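Local atomic coordinates of vacuolar aminopeptidase 1 (Saccharomyces cerevisiae S288c, PDB entry 4R8F), a protein that removes N-terminal amino acids, preferably neutral or hydrophobic ones, from peptides in the yeast vacuole as a zinc-dependent dodecameric aminopeptidase, and is the major cargo of the Cvt pathway. Residues V94-V99 / I111-Y116; T21-V26 / S147-S152; D90-K95 / G118-L123; V82-S87 / S335-A340; D126-I131 / P154-R159. One frame throughout, in Å; residues are numbered along the deposited sequence.

In the fold
Contact 4 belongs to the core: a parallel strand pair in the large mixed sheet, wholly buried, held by backbone hydrogen bonds and aliphatic packing and touched by no other subunit. The other four gather round the second, antiparallel sheet; contacts 1, 2 and 5 are buried too, contact 3 only partly. Contacts 1 and 3 share Val94 and Lys95 of strand 93-105; the first is a ladder against strand 108-116, the second a sparse leucine contact with the loop beyond it. Contacts 2 and 5 meet where strands 129-137 and 146-151 pair. Contacts 1, 2, 3 and 5 all touch neighbouring subunits; charged groups matter most in 1 and 5.

Contact 1 of 5, residues V94-V99 / I111-Y116; sequences VKLKPV and IAVAPY
Strands 93-105 and 108-116 form a beta hairpin in the antiparallel six-stranded sheet, and this contact is the ladder between its two arms. Val94 pairs with Pro115 and Leu96 with Val113 as non-hydrogen-bonded pairs; between them Lys95 and Ala114 make a hydrogen-bonded pair, Lys95 N to Ala114 O at 2.7 Å and Ala114 N to Lys95 O at 2.8 Å. Lys97 N continues the ladder to Ala112 O.

On the face that carries Val94, Leu96 and Val113, the contacts are aliphatic. The branch CG1 of Val94, set anti to the backbone N (chi1 174°), meets CB of Val113 at 3.4 Å. Farther along, Leu96 CD1 touches Ile111 CD1 at 3.6 Å, the two side chains crossing at about a right angle. Leu235 and Leu237 of strand 230-239 extend this apolar layer.

The lysines do different work. Lys97 curls back over the partner strand, its final bend (chi4 96°) bringing NZ to Val113 O at 3.1 Å; the nitrogen sits above the carbonyl plane, 60° out of it. Lys95 runs alongside Tyr116 in the same direction, its CE 3.9 Å from Tyr116 CD1, while its ammonium reaches on to salt bridges with Asp234 and Asp236. The Tyr116 hydroxyl is bonded to Asp90 and Asn294, and its side chain lies about 4 Å from that of the zinc ligand Glu296. The charge of Lys95 is therefore probably balanced chiefly by the two aspartates, with the long cation-pi approach to Tyr116 adding at most a weak attraction.

Contact 2 of 5, residues T21-V26 / S147-S152; sequences TTYHVV and SALVDS
Leu149 lies over one face of the His24 imidazole, packing the N-terminal turn of helix 22-34 against strand 146-151, an outermost strand of the antiparallel six-stranded sheet within this chain. The short helix and strand segments run steeply across each other. The methyl CD1 of Leu149 makes a CH-pi contact with the ring, 4.2 Å from its centroid, and sits toward the rim, while the two side chains slide past each other in opposite directions. Its other methyl, CD2, touches Tyr23 CB at 3.7 Å, so the leucine bridges two successive helix residues. Beyond CB, Tyr23 leads away from the strand, and its hydroxyl is bonded to Asp234.

The imidazole turns its edge to the strand backbone, with CE1 3.2 Å from Val150 O, which lies near the ring plane. The carboxylate of Asp151, whose OD1 is hydrogen-bonded to Thr153, is turned 63° from the ring. In His24, chi1 (-69°) and chi2 (89°) together turn ND1 toward Thr21. That threonine occupies the N-cap position, and its hydroxyl fixes the rotation of the imidazole through a hydrogen bond of 2.7 Å between Thr21 OG1 and His24 ND1.

Contact 3 of 5, residues D90-K95 / G118-L123; sequences DALTVK and GTLNEL
Leu92 and Gly118 bring the two backbones to their nearest approach, with CA atoms 7.1 Å apart; at Val94 and Leu120 the separation is already 8.4 Å. Residues 90-92 are extended loop leading into the strand that starts at Thr93, and 118-123 have no regular structure. The backbones lie too far apart for a ladder, so side chains must span the distance. Gly118 lies beside Leu92, its N being 4.5 Å from Leu92 CD2. A side chain at the glycine would be crowded by Leu120 CD1 of its own segment.

Leu120 does most of the bridging. Its two methyls divide between two residues of the opposite segment: CD1 meets Leu92 CD1 at 4.2 Å, and CD2 reaches Val94 CG2 at 4.0 Å. In both pairs the side chains approach at a slant. CD2 also lies 3.6 Å from Thr93 O, the carbonyl oxygen of the residue between Leu92 and Val94 in the sequence. The chi1 of Leu120 (-108°) lies off the staggered positions.

The contact sits at the open end of the hairpin of strands 93-105 and 108-116: the chain leaves the second arm after Tyr116 and folds back over the start of the first, where Leu120 also packs on Pro115. Leu92 marks the side nearer the dinuclear zinc centre of this M18 aminopeptidase. It also packs on the zinc ligands Glu296 and His435, with nearest side-chain atoms about 3 Å apart in each case. In the same segment, Asp90 OD2 accepts a hydrogen bond from the backbone N of Glu296.

Contact 4 of 5, residues V82-S87 / S335-A340; sequences VGVIGS and SIILSA
Val84 and Ile337 lie side by side and point the same way from two neighbouring parallel strands, their branches fitted together: Ile337 CG1 rests against Val84 CB at 3.7 Å, and the CG2 methyl of Ile337 against CG1 of Val84. Gly86 is next on this face and brings no side chain; of the side chains across from it, Ile337 comes nearest, through CG2, to the place a CB would take.

On the other face Ile85 and Leu338 meet at a slant, Ile85 CG1 lying 4.2 Å from Leu338 CB. Ile85 turns its CG2, anti to the backbone N, toward the small Ala340, whose CB is 4.1 Å away. Gly83 is the flat member here, opposite Ile336, whose side chain leads off toward Tyr464. Phe453, Phe456 and Phe457 of helix 445-465 pack on Ile85 and Leu338.

Backbone bonds run from Ile336 N to Val82 O, at 3.2 Å, as far as Ala340 N to Gly86 O. At the N-terminal end of the pair Ser335 OG accepts the N-H of Val82 at 2.9 Å and is also bonded to Val331 O. With alanine here the hydroxyl is gone, and the buried Val82 N and Val331 O would each probably lose this partner.

The short strand segments run at 19° to each other, as neighbours within the parallel part of a mixed sheet. Both strands run into the metal site: His88, the last residue of strand 83-88, and Asp341, just after strand 336-340, are ligands of the first zinc, the placement at the C-terminal ends of central strands known from zinc exopeptidases of this clan.

Contact 5 of 5, residues D126-I131 / P154-R159; sequences DRDLGI and PLPVCR
Leu129 faces both Val157 and Cys158, a classic beta bulge where the loop after strand 146-151 folds back on the start of strand 129-137. This is the tight part. Leu129 N bonds to Cys158 O at 3.0 Å, and Leu129 O receives Cys158 N at 3.3 Å and, weakly, Val157 N. Leu129 CB packs on Cys158 SG at 3.8 Å, while Ile131 CG2 and Val157 CG2 meet at 3.6 Å with their side chains at about a right angle. Pro156 lies against the CB of Asp128.

Farther on, the long side chain of Arg159 reaches Asp126, both buried against a third subunit. Extended from CG to NE, it carries its guanidinium flat over Asp126, whose CA sits 3.7 Å above the guanidinium plane, with carboxylate and guanidinium planes 19° apart. Arg159 NH2 is also bonded to Arg438 O of that subunit, and Asp126 to its Ser436. A leucine in place of Arg159 would probably leave the Asp126 carboxylate without this opposite charge and that carbonyl without its donor. Asp126 OD1 stands 3.1 Å from Arg159 NH2, well out of the guanidinium plane, a salt bridge through charge alone.

Contact 1 of 5, residues V94-V99 / I111-Y116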
# COMPACT_ATOMS: atom_id res chain seq x y z
N VAL A 94 22.04 16.59 27.30
CA VAL A 94 20.79 17.31 27.38
C VAL A 94 21.13 18.64 28.02
O VAL A 94 21.90 18.69 28.98
CB VAL A 94 19.79 16.53 28.25
CG1 VAL A 94 18.51 17.33 28.46
CG2 VAL A 94 19.50 15.18 27.63
N LYS A 95 20.57 19.72 27.48
CA LYS A 95 20.82 21.04 28.02
C LYS A 95 19.54 21.66 28.52
O LYS A 95 18.48 21.51 27.92
CB LYS A 95 21.44 21.94 26.96
CG LYS A 95 22.92 21.71 26.80
CD LYS A 95 23.56 22.79 25.95
CE LYS A 95 25.04 22.50 25.72
NZ LYS A 95 25.87 22.80 26.93
N LEU A 96 19.68 22.37 29.63
CA LEU A 96 18.61 23.17 30.19
C LEU A 96 18.31 24.27 29.19
O LEU A 96 19.24 24.96 28.74
CB LEU A 96 19.05 23.76 31.52
CG LEU A 96 17.99 23.87 32.61
CD1 LEU A 96 17.76 22.51 33.24
CD2 LEU A 96 18.43 24.88 33.65
N LYS A 97 17.05 24.44 28.81
CA LYS A 97 16.68 25.51 27.89
C LYS A 97 16.82 26.88 28.58
O LYS A 97 16.73 26.96 29.80
CB LYS A 97 15.26 25.32 27.36
CG LYS A 97 15.12 24.17 26.37
CD LYS A 97 13.95 24.40 25.44
CE LYS A 97 13.58 23.14 24.67
NZ LYS A 97 12.47 22.40 25.34
N PRO A 98 17.05 27.95 27.79
CA PRO A 98 17.19 29.33 28.29
C PRO A 98 16.08 29.76 29.26
O PRO A 98 16.35 30.48 30.23
CB PRO A 98 17.13 30.16 27.01
CG PRO A 98 17.66 29.26 25.95
CD PRO A 98 17.34 27.85 26.35
N VAL A 99 14.85 29.36 28.97
CA VAL A 99 13.75 29.37 29.93
C VAL A 99 13.37 27.92 30.12
O VAL A 99 12.72 27.32 29.26
CB VAL A 99 12.54 30.19 29.43
CG1 VAL A 99 11.40 30.14 30.44
CG2 VAL A 99 12.93 31.63 29.14
N ILE A 111 11.33 20.50 33.90
CA ILE A 111 12.17 21.51 33.26
C ILE A 111 12.22 21.29 31.75
O ILE A 111 12.27 20.15 31.29
CB ILE A 111 13.61 21.48 33.83
CG1 ILE A 111 14.13 20.04 33.93
CG2 ILE A 111 13.67 22.16 35.19
CD1 ILE A 111 15.55 19.92 34.44
N ALA A 112 12.21 22.38 31.00
CA ALA A 112 12.35 22.33 29.55
C ALA A 112 13.83 22.15 29.21
O ALA A 112 14.68 22.92 29.66
CB ALA A 112 11.80 23.58 28.91
N VAL A 113 14.12 21.12 28.42
CA VAL A 113 15.48 20.80 28.04
C VAL A 113 15.54 20.45 26.56
O VAL A 113 14.53 20.10 25.95
CB VAL A 113 16.03 19.60 28.83
CG1 VAL A 113 15.98 19.87 30.33
CG2 VAL A 113 15.28 18.33 28.48
N ALA A 114 16.74 20.52 26.00
CA ALA A 114 16.94 20.23 24.60
C ALA A 114 18.13 19.29 24.44
O ALA A 114 19.10 19.39 25.20
CB ALA A 114 17.18 21.51 23.83
N PRO A 115 18.07 18.39 23.45
CA PRO A 115 19.24 17.56 23.20
C PRO A 115 20.35 18.36 22.52
O PRO A 115 20.06 19.22 21.69
CB PRO A 115 18.71 16.47 22.25
CG PRO A 115 17.33 16.87 21.86
CD PRO A 115 17.04 18.22 22.42
N TYR A 116 21.59 18.08 22.89
CA TYR A 116 22.74 18.68 22.24
C TYR A 116 23.49 17.62 21.44
O TYR A 116 23.92 16.61 22.00
CB TYR A 116 23.67 19.32 23.28
CG TYR A 116 24.97 19.77 22.68
CD1 TYR A 116 25.09 21.02 22.08
CD2 TYR A 116 26.09 18.94 22.69
CE1 TYR A 116 26.28 21.43 21.51
CE2 TYR A 116 27.29 19.34 22.13
CZ TYR A 116 27.38 20.59 21.55
OH TYR A 116 28.56 21.00 20.98

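Contact 2 of 5, residues T21-V26 / S147-S152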
# COMPACT_ATOMS: atom_id res chain seq x y z
N THR A 21 30.96 18.54 32.46
CA THR A 21 30.72 19.43 31.32
C THR A 21 32.02 19.88 30.64
O THR A 21 33.12 19.68 31.17
CB THR A 21 29.91 20.68 31.70
OG1 THR A 21 30.72 21.57 32.47
CG2 THR A 21 28.68 20.29 32.50
N THR A 22 31.87 20.48 29.47
CA THR A 22 33.00 20.99 28.70
C THR A 22 33.77 22.03 29.51
O THR A 22 35.00 22.06 29.47
CB THR A 22 32.54 21.59 27.36
OG1 THR A 22 31.81 20.59 26.62
CG2 THR A 22 33.72 22.04 26.53
N TYR A 23 33.04 22.86 30.25
CA TYR A 23 33.64 23.84 31.14
C TYR A 23 34.57 23.19 32.16
O TYR A 23 35.69 23.65 32.36
CB TYR A 23 32.56 24.63 31.87
CG TYR A 23 31.71 25.47 30.95
CD1 TYR A 23 32.23 26.61 30.35
CD2 TYR A 23 30.39 25.11 30.67
CE1 TYR A 23 31.46 27.39 29.50
CE2 TYR A 23 29.61 25.88 29.82
CZ TYR A 23 30.15 27.01 29.23
OH TYR A 23 29.37 27.78 28.38
N HIS A 24 34.10 22.12 32.78
CA HIS A 24 34.89 21.40 33.78
C HIS A 24 36.15 20.80 33.16
O HIS A 24 37.22 20.83 33.76
CB HIS A 24 34.07 20.29 34.44
CG HIS A 24 32.98 20.79 35.33
ND1 HIS A 24 31.70 21.05 34.88
CD2 HIS A 24 32.96 21.05 36.66
CE1 HIS A 24 30.95 21.46 35.88
NE2 HIS A 24 31.69 21.47 36.98
N VAL A 25 36.01 20.25 31.95
CA VAL A 25 37.11 19.58 31.28
C VAL A 25 38.24 20.55 30.93
O VAL A 25 39.42 20.24 31.13
CB VAL A 25 36.63 18.86 29.99
CG1 VAL A 25 37.80 18.47 29.10
CG2 VAL A 25 35.80 17.64 30.36
N VAL A 26 37.86 21.70 30.39
CA VAL A 26 38.81 22.75 30.03
C VAL A 26 39.49 23.32 31.27
O VAL A 26 40.71 23.49 31.30
CB VAL A 26 38.11 23.87 29.22
CG1 VAL A 26 38.93 25.15 29.20
CG2 VAL A 26 37.84 23.39 27.80
N SER A 147 32.44 34.01 36.36
CA SER A 147 31.97 32.67 36.03
C SER A 147 32.21 31.75 37.22
O SER A 147 33.25 31.83 37.87
CB SER A 147 32.70 32.15 34.79
OG SER A 147 32.80 30.74 34.80
N ALA A 148 31.24 30.88 37.49
CA ALA A 148 31.40 29.83 38.49
C ALA A 148 30.98 28.51 37.87
O ALA A 148 30.04 28.45 37.08
CB ALA A 148 30.55 30.12 39.72
N LEU A 149 31.70 27.44 38.23
CA LEU A 149 31.33 26.10 37.80
C LEU A 149 30.54 25.40 38.90
O LEU A 149 30.83 25.55 40.08
CB LEU A 149 32.56 25.29 37.40
CG LEU A 149 33.34 25.82 36.19
CD1 LEU A 149 34.22 24.72 35.62
CD2 LEU A 149 32.43 26.37 35.09
N VAL A 150 29.57 24.61 38.47
CA VAL A 150 28.57 24.04 39.35
C VAL A 150 28.35 22.59 38.93
O VAL A 150 28.42 22.25 37.75
CB VAL A 150 27.29 24.93 39.28
CG1 VAL A 150 26.03 24.14 38.97
CG2 VAL A 150 27.16 25.76 40.54
N ASP A 151 28.12 21.72 39.91
CA ASP A 151 28.05 20.28 39.68
C ASP A 151 27.32 19.62 40.85
O ASP A 151 27.69 19.82 42.01
CB ASP A 151 29.47 19.72 39.55
CG ASP A 151 29.52 18.24 39.17
OD1 ASP A 151 28.46 17.64 38.86
OD2 ASP A 151 30.63 17.66 39.18
N SER A 152 26.28 18.85 40.54
CA SER A 152 25.46 18.21 41.58
C SER A 152 25.96 16.83 41.98
O SER A 152 25.49 16.26 42.97
CB SER A 152 24.00 18.11 41.12
OG SER A 152 23.85 17.10 40.14

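Contact 3 of 5, residues D90-K95 / G118-L123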
# COMPACT_ATOMS: atom_id res chain seq x y z
N ASP A 90 33.53 18.61 23.51
CA ASP A 90 32.07 18.57 23.66
C ASP A 90 31.60 17.13 23.53
O ASP A 90 32.22 16.32 22.83
CB ASP A 90 31.35 19.47 22.66
CG ASP A 90 31.48 18.99 21.22
OD1 ASP A 90 32.59 18.58 20.83
OD2 ASP A 90 30.46 19.04 20.48
N ALA A 91 30.52 16.82 24.22
CA ALA A 91 29.93 15.49 24.21
C ALA A 91 28.43 15.63 24.08
O ALA A 91 27.88 16.70 24.32
CB ALA A 91 30.29 14.74 25.48
N LEU A 92 27.77 14.55 23.68
CA LEU A 92 26.32 14.56 23.61
C LEU A 92 25.74 14.73 25.00
O LEU A 92 26.11 14.01 25.92
CB LEU A 92 25.79 13.25 23.03
CG LEU A 92 26.22 12.85 21.62
CD1 LEU A 92 25.33 11.71 21.14
CD2 LEU A 92 26.16 14.01 20.64
N THR A 93 24.85 15.71 25.15
CA THR A 93 24.13 15.89 26.41
C THR A 93 22.74 16.47 26.19
O THR A 93 22.32 16.74 25.07
CB THR A 93 24.90 16.81 27.40
OG1 THR A 93 25.46 17.93 26.70
CG2 THR A 93 26.00 16.03 28.12
N VAL A 94 22.04 16.59 27.30
CA VAL A 94 20.79 17.31 27.38
C VAL A 94 21.13 18.64 28.02
O VAL A 94 21.90 18.69 28.98
CB VAL A 94 19.79 16.53 28.25
CG1 VAL A 94 18.51 17.33 28.46
CG2 VAL A 94 19.50 15.18 27.63
N LYS A 95 20.57 19.72 27.48
CA LYS A 95 20.82 21.04 28.02
C LYS A 95 19.54 21.66 28.52
O LYS A 95 18.48 21.51 27.92
CB LYS A 95 21.44 21.94 26.96
CG LYS A 95 22.92 21.71 26.80
CD LYS A 95 23.56 22.79 25.95
CE LYS A 95 25.04 22.50 25.72
NZ LYS A 95 25.87 22.80 26.93
N GLY A 118 22.44 15.70 18.84
CA GLY A 118 21.67 14.60 18.28
C GLY A 118 20.19 14.73 18.57
O GLY A 118 19.76 15.65 19.26
N THR A 119 19.41 13.81 18.01
CA THR A 119 18.04 13.59 18.44
C THR A 119 18.14 12.36 19.33
O THR A 119 18.28 11.24 18.84
CB THR A 119 17.08 13.35 17.26
OG1 THR A 119 17.49 12.18 16.53
CG2 THR A 119 17.08 14.56 16.32
N LEU A 120 18.09 12.58 20.64
CA LEU A 120 18.66 11.61 21.58
C LEU A 120 17.91 10.28 21.75
O LEU A 120 16.72 10.14 21.45
CB LEU A 120 18.97 12.27 22.94
CG LEU A 120 20.47 12.48 23.27
CD1 LEU A 120 21.37 12.57 22.04
CD2 LEU A 120 20.66 13.72 24.13
N ASN A 121 18.67 9.31 22.24
CA ASN A 121 18.31 7.90 22.24
C ASN A 121 17.33 7.48 23.32
O ASN A 121 17.02 8.24 24.23
CB ASN A 121 19.58 7.06 22.43
CG ASN A 121 20.50 7.10 21.24
OD1 ASN A 121 21.62 7.60 21.32
ND2 ASN A 121 20.03 6.56 20.12
N GLU A 122 16.89 6.23 23.21
CA GLU A 122 16.19 5.55 24.29
C GLU A 122 17.22 5.17 25.36
O GLU A 122 16.87 4.95 26.52
CB GLU A 122 15.47 4.29 23.79
CG GLU A 122 14.91 4.39 22.37
CD GLU A 122 13.57 3.71 22.19
OE1 GLU A 122 13.21 2.82 22.99
OE2 GLU A 122 12.86 4.07 21.22
N LEU A 123 18.49 5.09 24.95
CA LEU A 123 19.64 4.98 25.85
C LEU A 123 19.72 6.04 26.96
O LEU A 123 20.31 5.78 28.01
CB LEU A 123 20.94 5.01 25.03
CG LEU A 123 21.45 3.75 24.31
CD1 LEU A 123 20.34 2.79 23.90
CD2 LEU A 123 22.26 4.13 23.08

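Contact 4 of 5, residues V82-S87 / S335-A340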
# COMPACT_ATOMS: atom_id res chain seq x y z
N VAL A 82 54.66 22.57 12.50
CA VAL A 82 54.04 22.35 13.80
C VAL A 82 53.59 20.89 13.88
O VAL A 82 53.11 20.33 12.89
CB VAL A 82 52.83 23.29 14.00
CG1 VAL A 82 52.32 23.24 15.43
CG2 VAL A 82 53.21 24.73 13.65
N GLY A 83 53.78 20.28 15.04
CA GLY A 83 53.19 18.97 15.34
C GLY A 83 51.89 19.24 16.08
O GLY A 83 51.91 19.77 17.19
N VAL A 84 50.76 18.90 15.46
CA VAL A 84 49.45 19.21 16.02
C VAL A 84 48.66 17.95 16.33
O VAL A 84 48.59 17.05 15.51
CB VAL A 84 48.60 20.04 15.04
CG1 VAL A 84 47.23 20.36 15.63
CG2 VAL A 84 49.33 21.31 14.64
N ILE A 85 48.06 17.91 17.51
CA ILE A 85 46.96 16.99 17.75
C ILE A 85 45.72 17.85 17.96
O ILE A 85 45.72 18.77 18.77
CB ILE A 85 47.21 16.06 18.96
CG1 ILE A 85 48.44 15.19 18.70
CG2 ILE A 85 45.99 15.18 19.17
CD1 ILE A 85 48.86 14.34 19.87
N GLY A 86 44.68 17.55 17.18
CA GLY A 86 43.40 18.24 17.29
C GLY A 86 42.33 17.25 17.71
O GLY A 86 42.26 16.14 17.18
N SER A 87 41.50 17.66 18.65
CA SER A 87 40.46 16.79 19.19
C SER A 87 39.29 17.64 19.68
O SER A 87 39.38 18.87 19.69
CB SER A 87 41.02 15.96 20.34
OG SER A 87 40.13 14.91 20.68
N SER A 335 53.98 20.90 8.30
CA SER A 335 53.31 20.46 9.52
C SER A 335 52.59 19.12 9.34
O SER A 335 52.34 18.68 8.22
CB SER A 335 52.29 21.51 9.96
OG SER A 335 52.93 22.76 10.21
N ILE A 336 52.28 18.49 10.46
CA ILE A 336 51.43 17.30 10.50
C ILE A 336 50.37 17.52 11.57
O ILE A 336 50.68 17.84 12.72
CB ILE A 336 52.23 16.02 10.83
CG1 ILE A 336 53.22 15.69 9.72
CG2 ILE A 336 51.29 14.83 11.04
CD1 ILE A 336 52.59 15.33 8.38
N ILE A 337 49.12 17.35 11.18
CA ILE A 337 48.00 17.44 12.11
C ILE A 337 47.38 16.06 12.28
O ILE A 337 46.90 15.45 11.33
CB ILE A 337 46.93 18.44 11.61
CG1 ILE A 337 47.54 19.83 11.45
CG2 ILE A 337 45.75 18.47 12.58
CD1 ILE A 337 46.63 20.84 10.77
N LEU A 338 47.41 15.57 13.52
CA LEU A 338 46.61 14.41 13.88
C LEU A 338 45.25 14.92 14.31
O LEU A 338 45.13 15.62 15.32
CB LEU A 338 47.27 13.62 15.00
CG LEU A 338 48.68 13.12 14.68
CD1 LEU A 338 49.13 12.15 15.76
CD2 LEU A 338 48.75 12.48 13.30
N SER A 339 44.25 14.60 13.51
CA SER A 339 42.87 14.94 13.83
C SER A 339 42.31 13.76 14.61
O SER A 339 41.87 12.77 14.03
CB SER A 339 42.08 15.18 12.56
OG SER A 339 40.70 15.22 12.83
N ALA A 340 42.34 13.87 15.93
CA ALA A 340 42.04 12.74 16.78
C ALA A 340 40.56 12.67 17.11
O ALA A 340 40.06 13.46 17.91
CB ALA A 340 42.87 12.81 18.06

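Contact 5 of 5, residues D126-I131 / P154-R159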
# COMPACT_ATOMS: atom_id res chain seq x y z
N ASP A 126 15.82 6.44 31.82
CA ASP A 126 16.07 5.76 33.09
C ASP A 126 17.55 5.71 33.43
O ASP A 126 18.09 4.65 33.76
CB ASP A 126 15.46 4.36 33.08
CG ASP A 126 13.98 4.36 32.72
OD1 ASP A 126 13.30 5.39 32.95
OD2 ASP A 126 13.50 3.34 32.20
N ARG A 127 18.20 6.87 33.32
CA ARG A 127 19.58 7.05 33.74
C ARG A 127 19.59 8.17 34.77
O ARG A 127 18.85 9.14 34.65
CB ARG A 127 20.46 7.41 32.55
CG ARG A 127 20.41 6.41 31.39
CD ARG A 127 21.44 5.30 31.51
NE ARG A 127 21.43 4.42 30.34
CZ ARG A 127 22.29 3.43 30.11
NH1 ARG A 127 23.27 3.17 30.96
NH2 ARG A 127 22.18 2.70 29.01
N ASP A 128 20.42 8.03 35.80
CA ASP A 128 20.52 9.05 36.85
C ASP A 128 21.26 10.26 36.27
O ASP A 128 22.40 10.13 35.82
CB ASP A 128 21.28 8.49 38.05
CG ASP A 128 20.65 7.23 38.64
OD1 ASP A 128 19.52 6.87 38.24
OD2 ASP A 128 21.28 6.59 39.50
N LEU A 129 20.61 11.43 36.27
CA LEU A 129 21.19 12.62 35.64
C LEU A 129 21.49 13.74 36.62
O LEU A 129 20.59 14.25 37.28
CB LEU A 129 20.27 13.15 34.54
CG LEU A 129 19.90 12.18 33.42
CD1 LEU A 129 18.92 12.84 32.46
CD2 LEU A 129 21.13 11.69 32.66
N GLY A 130 22.75 14.13 36.68
CA GLY A 130 23.17 15.28 37.47
C GLY A 130 23.00 16.53 36.65
O GLY A 130 22.78 16.48 35.44
N ILE A 131 23.09 17.67 37.31
CA ILE A 131 23.02 18.96 36.64
C ILE A 131 24.32 19.67 36.95
O ILE A 131 24.87 19.52 38.04
CB ILE A 131 21.78 19.78 37.07
CG1 ILE A 131 21.60 20.99 36.16
CG2 ILE A 131 21.88 20.20 38.53
CD1 ILE A 131 20.23 21.64 36.28
N PRO A 154 27.41 13.70 43.63
CA PRO A 154 26.78 12.53 43.01
C PRO A 154 25.24 12.53 43.01
O PRO A 154 24.64 11.50 42.71
CB PRO A 154 27.29 11.38 43.89
CG PRO A 154 27.38 12.00 45.24
CD PRO A 154 27.79 13.43 45.03
N LEU A 155 24.62 13.67 43.32
CA LEU A 155 23.16 13.75 43.38
C LEU A 155 22.54 13.77 41.98
O LEU A 155 22.75 14.74 41.24
CB LEU A 155 22.71 15.01 44.14
CG LEU A 155 21.20 15.30 44.12
CD1 LEU A 155 20.42 14.29 44.93
CD2 LEU A 155 20.92 16.71 44.61
N PRO A 156 21.77 12.73 41.63
CA PRO A 156 21.00 12.83 40.40
C PRO A 156 19.77 13.67 40.68
O PRO A 156 18.91 13.25 41.45
CB PRO A 156 20.60 11.38 40.10
CG PRO A 156 21.18 10.54 41.20
CD PRO A 156 21.48 11.47 42.33
N VAL A 157 19.71 14.86 40.09
CA VAL A 157 18.60 15.76 40.34
C VAL A 157 17.41 15.46 39.44
O VAL A 157 16.34 16.05 39.62
CB VAL A 157 18.99 17.25 40.17
CG1 VAL A 157 20.07 17.62 41.18
CG2 VAL A 157 19.45 17.56 38.75
N CYS A 158 17.58 14.56 38.48
CA CYS A 158 16.49 14.27 37.57
C CYS A 158 16.73 13.03 36.71
O CYS A 158 17.79 12.40 36.78
CB CYS A 158 16.26 15.48 36.67
SG CYS A 158 17.29 15.50 35.18
N ARG A 159 15.73 12.71 35.90
CA ARG A 159 15.78 11.56 35.00
C ARG A 159 14.68 11.66 33.94
O ARG A 159 13.63 12.26 34.18
CB ARG A 159 15.70 10.27 35.83
CG ARG A 159 14.71 9.21 35.38
CD ARG A 159 14.22 8.43 36.59
NE ARG A 159 13.62 7.15 36.23
CZ ARG A 159 14.20 5.96 36.39
NH1 ARG A 159 15.42 5.84 36.90
NH2 ARG A 159 13.53 4.87 36.02